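Long-range contact in monomethylamine methyltransferase MtmB1 (Methanosarcina barkeri, PDB 1NTH), which catalyses transfer of the methyl group of monomethylamine to the corrinoid cofactor of its partner protein MtmC in methanogenesis from methylamine: residues L62-G74 and V84-N96. Numbering follows the deposited sequence. Where two conformers were deposited one is given.
Sequences LFKAGFEMLLECG and VKYTEDEIWDAIN
Phe67 turns its ring away from its own backbone N (chi1 -173°) and sends it straight across to helix 88-95, while Trp92, whose CG lies opposite its own carbonyl carbon, swings its indole back to meet it. Phe67 is a textbook knob in a hole, set among Glu88, Ile91, Trp92 and Ile95. Its CE1 and CZ lie over one face of the indole, CZ 3.3 Å from Trp92 NE1, with the two planes inclined at 33°. Ile91 covers a face of the phenylalanine with CD1 and brings CG2 to 3.4 Å from Phe67 CE1, whereas Glu88 CG and Ile95 CD1 sit at the ring's edge. One turn earlier, Phe63 CE2 reaches Trp92 CH2 at 3.9 Å, so the indole serves both phenylalanines. Replacing Trp92 by an alanine removes the indole face against which CE1 and CZ of Phe67 rest, and would probably open a gap between the helices and cost Phe63 its contact with CH2.

Toward the connection, Leu70 CD1 abuts the edge of the Tyr86 ring, 3.8 Å from CE1, and the tyrosine hydroxyl is bound beyond by Asn284. Polar bonds close this end: Lys85 directs NZ to Glu72 O (3.0 Å), and one water donates to Leu70 O and Leu71 O while accepting from Tyr86 N. Gly74, with positive phi, follows the first helix; a CB there would fall 2.4 Å from Val84 O and jam against the preceding carbonyl O. Thr87 N bonds Glu90 OE1 in a capping box whose return bond, to Thr87 OG1, is less sure. Two helices crossing at 130°, with Phe67 as a single knob, are thus joined by an antiparallel beta-hairpin, strands 75-77 and 82-84, on the periphery of the TIM barrel.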
loop_
_atom_site.group_PDB
_atom_site.type_symbol
_atom_site.label_atom_id
_atom_site.label_comp_id
_atom_site.label_asym_id
_atom_site.label_seq_id
_atom_site.Cartn_x
_atom_site.Cartn_y
_atom_site.Cartn_z
ATOM N N LEU A 62 7.349 33.176 34.657
ATOM C CA LEU A 62 6.179 32.314 34.506
ATOM C C LEU A 62 6.632 30.932 34.039
ATOM O O LEU A 62 6.104 29.915 34.484
ATOM C CB LEU A 62 5.194 32.903 33.491
ATOM C CG LEU A 62 4.051 31.976 33.054
ATOM C CD1 LEU A 62 3.254 31.515 34.271
ATOM C CD2 LEU A 62 3.146 32.703 32.063
ATOM N N PHE A 63 7.611 30.895 33.141
ATOM C CA PHE A 63 8.106 29.614 32.654
ATOM C C PHE A 63 8.742 28.840 33.802
ATOM O O PHE A 63 8.488 27.646 33.978
ATOM C CB PHE A 63 9.139 29.809 31.541
ATOM C CG PHE A 63 9.717 28.520 31.028
ATOM C CD1 PHE A 63 8.932 27.635 30.294
ATOM C CD2 PHE A 63 11.030 28.167 31.320
ATOM C CE1 PHE A 63 9.450 26.418 29.854
ATOM C CE2 PHE A 63 11.557 26.952 30.883
ATOM C CZ PHE A 63 10.762 26.076 30.152
ATOM N N LYS A 64 9.576 29.521 34.581
ATOM C CA LYS A 64 10.236 28.879 35.710
ATOM C C LYS A 64 9.206 28.382 36.718
ATOM O O LYS A 64 9.361 27.305 37.286
ATOM C CB LYS A 64 11.209 29.850 36.380
ATOM C CG LYS A 64 12.432 30.156 35.529
ATOM C CD LYS A 64 13.369 31.108 36.257
ATOM C CE LYS A 64 14.627 31.369 35.447
ATOM N NZ LYS A 64 15.558 32.303 36.142
ATOM N N ALA A 65 8.155 29.167 36.928
ATOM C CA ALA A 65 7.093 28.788 37.859
ATOM C C ALA A 65 6.388 27.519 37.377
ATOM O O ALA A 65 6.146 26.596 38.156
ATOM C CB ALA A 65 6.085 29.923 37.992
ATOM N N GLY A 66 6.056 27.479 36.088
ATOM C CA GLY A 66 5.393 26.311 35.533
ATOM C C GLY A 66 6.258 25.066 35.629
ATOM O O GLY A 66 5.771 23.981 35.948
ATOM N N PHE A 67 7.547 25.226 35.342
ATOM C CA PHE A 67 8.498 24.124 35.407
ATOM C C PHE A 67 8.573 23.619 36.849
ATOM O O PHE A 67 8.511 22.415 37.103
ATOM C CB PHE A 67 9.885 24.605 34.963
ATOM C CG PHE A 67 10.911 23.506 34.839
ATOM C CD1 PHE A 67 11.331 23.067 33.585
ATOM C CD2 PHE A 67 11.478 22.928 35.971
ATOM C CE1 PHE A 67 12.297 22.069 33.462
ATOM C CE2 PHE A 67 12.445 21.929 35.862
ATOM C CZ PHE A 67 12.859 21.499 34.602
ATOM N N GLU A 68 8.696 24.550 37.791
ATOM C CA GLU A 68 8.803 24.186 39.201
ATOM C C GLU A 68 7.524 23.547 39.727
ATOM O O GLU A 68 7.570 22.655 40.575
ATOM C CB GLU A 68 9.141 25.426 40.035
ATOM C CG GLU A 68 9.685 25.109 41.422
ATOM C CD GLU A 68 10.026 26.357 42.219
ATOM O OE1 GLU A 68 10.528 27.334 41.618
ATOM O OE2 GLU A 68 9.804 26.354 43.448
ATOM N N MET A 69 6.380 24.000 39.226
ATOM C CA MET A 69 5.105 23.427 39.636
ATOM C C MET A 69 5.100 21.938 39.293
ATOM O O MET A 69 4.774 21.091 40.125
ATOM C CB MET A 69 3.972 24.135 38.889
ATOM C CG MET A 69 2.568 23.686 39.256
ATOM S SD MET A 69 2.003 24.374 40.825
ATOM C CE MET A 69 0.513 23.435 41.087
ATOM N N LEU A 70 5.464 21.618 38.057
ATOM C CA LEU A 70 5.482 20.227 37.622
ATOM C C LEU A 70 6.510 19.403 38.390
ATOM O O LEU A 70 6.228 18.284 38.818
ATOM C CB LEU A 70 5.779 20.151 36.121
ATOM C CG LEU A 70 5.688 18.760 35.489
ATOM C CD1 LEU A 70 4.277 18.200 35.649
ATOM C CD2 LEU A 70 6.056 18.857 34.011
ATOM N N LEU A 71 7.702 19.962 38.565
ATOM C CA LEU A 71 8.776 19.273 39.266
ATOM C C LEU A 71 8.488 18.986 40.741
ATOM O O LEU A 71 8.758 17.889 41.233
ATOM C CB LEU A 71 10.069 20.084 39.159
ATOM C CG LEU A 71 11.259 19.537 39.953
ATOM C CD1 LEU A 71 11.674 18.174 39.409
ATOM C CD2 LEU A 71 12.416 20.516 39.870
ATOM N N GLU A 72 7.936 19.970 41.442
ATOM C CA GLU A 72 7.662 19.819 42.872
ATOM C C GLU A 72 6.385 19.048 43.212
ATOM O O GLU A 72 6.352 18.298 44.190
ATOM C CB GLU A 72 7.618 21.189 43.542
ATOM C CG GLU A 72 8.931 21.944 43.480
ATOM C CD GLU A 72 10.061 21.212 44.180
ATOM O OE1 GLU A 72 9.877 20.817 45.349
ATOM O OE2 GLU A 72 11.136 21.039 43.564
ATOM N N CYS A 73 5.340 19.222 42.411
ATOM C CA CYS A 73 4.073 18.539 42.660
ATOM C C CYS A 73 4.013 17.139 42.082
ATOM O O CYS A 73 3.690 16.178 42.780
ATOM C CB CYS A 73 2.908 19.336 42.078
ATOM S SG CYS A 73 2.582 20.892 42.907
ATOM N N GLY A 74 4.320 17.034 40.795
ATOM C CA GLY A 74 4.247 15.753 40.128
ATOM C C GLY A 74 2.852 15.615 39.546
ATOM O O GLY A 74 2.132 16.610 39.398
ATOM N N VAL A 84 3.044 10.623 40.951
ATOM C CA VAL A 84 4.216 10.315 40.143
ATOM C C VAL A 84 5.105 11.552 40.109
ATOM O O VAL A 84 4.653 12.642 39.757
ATOM C CB VAL A 84 3.830 9.939 38.696
ATOM C CG1 VAL A 84 5.086 9.815 37.839
ATOM C CG2 VAL A 84 3.057 8.625 38.692
ATOM N N LYS A 85 6.368 11.374 40.477
ATOM C CA LYS A 85 7.338 12.463 40.509
ATOM C C LYS A 85 8.375 12.346 39.400
ATOM O O LYS A 85 8.826 11.249 39.076
ATOM C CB LYS A 85 8.067 12.459 41.854
ATOM C CG LYS A 85 7.212 12.820 43.060
ATOM C CD LYS A 85 7.087 14.327 43.230
ATOM C CE LYS A 85 6.311 14.669 44.496
ATOM N NZ LYS A 85 7.055 15.602 45.385
ATOM N N TYR A 86 8.749 13.489 38.833
ATOM C CA TYR A 86 9.763 13.553 37.786
ATOM C C TYR A 86 11.017 14.168 38.396
ATOM O O TYR A 86 10.957 14.785 39.461
ATOM C CB TYR A 86 9.331 14.482 36.648
ATOM C CG TYR A 86 8.043 14.122 35.957
ATOM C CD1 TYR A 86 6.938 14.971 36.021
ATOM C CD2 TYR A 86 7.932 12.953 35.212
ATOM C CE1 TYR A 86 5.759 14.666 35.354
ATOM C CE2 TYR A 86 6.758 12.638 34.543
ATOM C CZ TYR A 86 5.675 13.498 34.618
ATOM O OH TYR A 86 4.511 13.187 33.957
ATOM N N THR A 87 12.152 14.001 37.725
ATOM C CA THR A 87 13.384 14.627 38.187
ATOM C C THR A 87 13.600 15.790 37.225
ATOM O O THR A 87 13.025 15.810 36.131
ATOM C CB THR A 87 14.602 13.688 38.110
ATOM O OG1 THR A 87 14.891 13.389 36.739
ATOM C CG2 THR A 87 14.338 12.398 38.876
ATOM N N GLU A 88 14.415 16.756 37.625
ATOM C CA GLU A 88 14.683 17.914 36.786
ATOM C C GLU A 88 15.289 17.510 35.447
ATOM O O GLU A 88 14.918 18.046 34.404
ATOM C CB GLU A 88 15.632 18.877 37.497
ATOM C CG GLU A 88 15.734 20.232 36.827
ATOM C CD GLU A 88 16.703 21.154 37.536
ATOM O OE1 GLU A 88 16.748 21.115 38.784
ATOM O OE2 GLU A 88 17.408 21.924 36.851
ATOM N N ASP A 89 16.221 16.566 35.478
ATOM C CA ASP A 89 16.870 16.117 34.255
ATOM C C ASP A 89 15.907 15.423 33.300
ATOM O O ASP A 89 16.063 15.518 32.084
ATOM C CB ASP A 89 18.042 15.189 34.576
ATOM C CG ASP A 89 19.179 15.913 35.269
ATOM O OD1 ASP A 89 19.467 17.068 34.889
ATOM O OD2 ASP A 89 19.792 15.322 36.183
ATOM N N GLU A 90 14.916 14.722 33.844
ATOM C CA GLU A 90 13.940 14.040 32.999
ATOM C C GLU A 90 13.065 15.066 32.295
ATOM O O GLU A 90 12.734 14.906 31.119
ATOM C CB GLU A 90 13.062 13.097 33.829
ATOM C CG GLU A 90 13.831 11.956 34.471
ATOM C CD GLU A 90 12.971 11.094 35.380
ATOM O OE1 GLU A 90 11.948 11.596 35.895
ATOM O OE2 GLU A 90 13.335 9.917 35.590
ATOM N N ILE A 91 12.687 16.123 33.010
ATOM C CA ILE A 91 11.854 17.153 32.409
ATOM C C ILE A 91 12.604 17.872 31.288
ATOM O O ILE A 91 12.036 18.131 30.225
ATOM C CB ILE A 91 11.377 18.183 33.462
ATOM C CG1 ILE A 91 10.548 17.467 34.536
ATOM C CG2 ILE A 91 10.525 19.259 32.791
ATOM C CD1 ILE A 91 10.057 18.382 35.652
ATOM N N TRP A 92 13.877 18.186 31.513
ATOM C CA TRP A 92 14.656 18.869 30.484
ATOM C C TRP A 92 14.879 17.995 29.254
ATOM O O TRP A 92 14.893 18.495 28.128
ATOM C CB TRP A 92 15.997 19.348 31.050
ATOM C CG TRP A 92 15.872 20.669 31.744
ATOM C CD1 TRP A 92 16.126 20.938 33.061
ATOM C CD2 TRP A 92 15.426 21.901 31.161
ATOM N NE1 TRP A 92 15.862 22.262 33.333
ATOM C CE2 TRP A 92 15.431 22.875 32.185
ATOM C CE3 TRP A 92 15.020 22.276 29.872
ATOM C CZ2 TRP A 92 15.048 24.202 31.959
ATOM C CZ3 TRP A 92 14.639 23.597 29.647
ATOM C CH2 TRP A 92 14.654 24.542 30.689
ATOM N N ASP A 93 15.057 16.694 29.465
ATOM C CA ASP A 93 15.250 15.776 28.346
ATOM C C ASP A 93 14.011 15.827 27.453
ATOM O O ASP A 93 14.116 15.803 26.230
ATOM C CB ASP A 93 15.477 14.350 28.862
ATOM C CG ASP A 93 15.491 13.312 27.745
ATOM O OD1 ASP A 93 14.599 12.442 27.743
ATOM O OD2 ASP A 93 16.393 13.366 26.876
ATOM N N ALA A 94 12.835 15.917 28.068
ATOM C CA ALA A 94 11.593 15.983 27.306
ATOM C C ALA A 94 11.476 17.314 26.567
ATOM O O ALA A 94 11.202 17.344 25.369
ATOM C CB ALA A 94 10.393 15.790 28.235
ATOM N N ILE A 95 11.685 18.416 27.282
ATOM C CA ILE A 95 11.592 19.739 26.672
ATOM C C ILE A 95 12.627 19.943 25.566
ATOM O O ILE A 95 12.329 20.545 24.533
ATOM C CB ILE A 95 11.773 20.854 27.728
ATOM C CG1 ILE A 95 10.611 20.818 28.721
ATOM C CG2 ILE A 95 11.845 22.220 27.047
ATOM C CD1 ILE A 95 10.767 21.804 29.868
ATOM N N ASN A 96 13.835 19.430 25.781
ATOM C CA ASN A 96 14.912 19.586 24.805
ATOM C C ASN A 96 14.769 18.725 23.557
ATOM O O ASN A 96 15.543 18.874 22.610
ATOM C CB ASN A 96 16.269 19.287 25.453
ATOM C CG ASN A 96 16.695 20.356 26.443
ATOM O OD1 ASN A 96 16.413 21.536 26.251
ATOM N ND2 ASN A 96 17.399 19.949 27.494
HETATM O O HOH W 1 7.611 15.945 39.596
#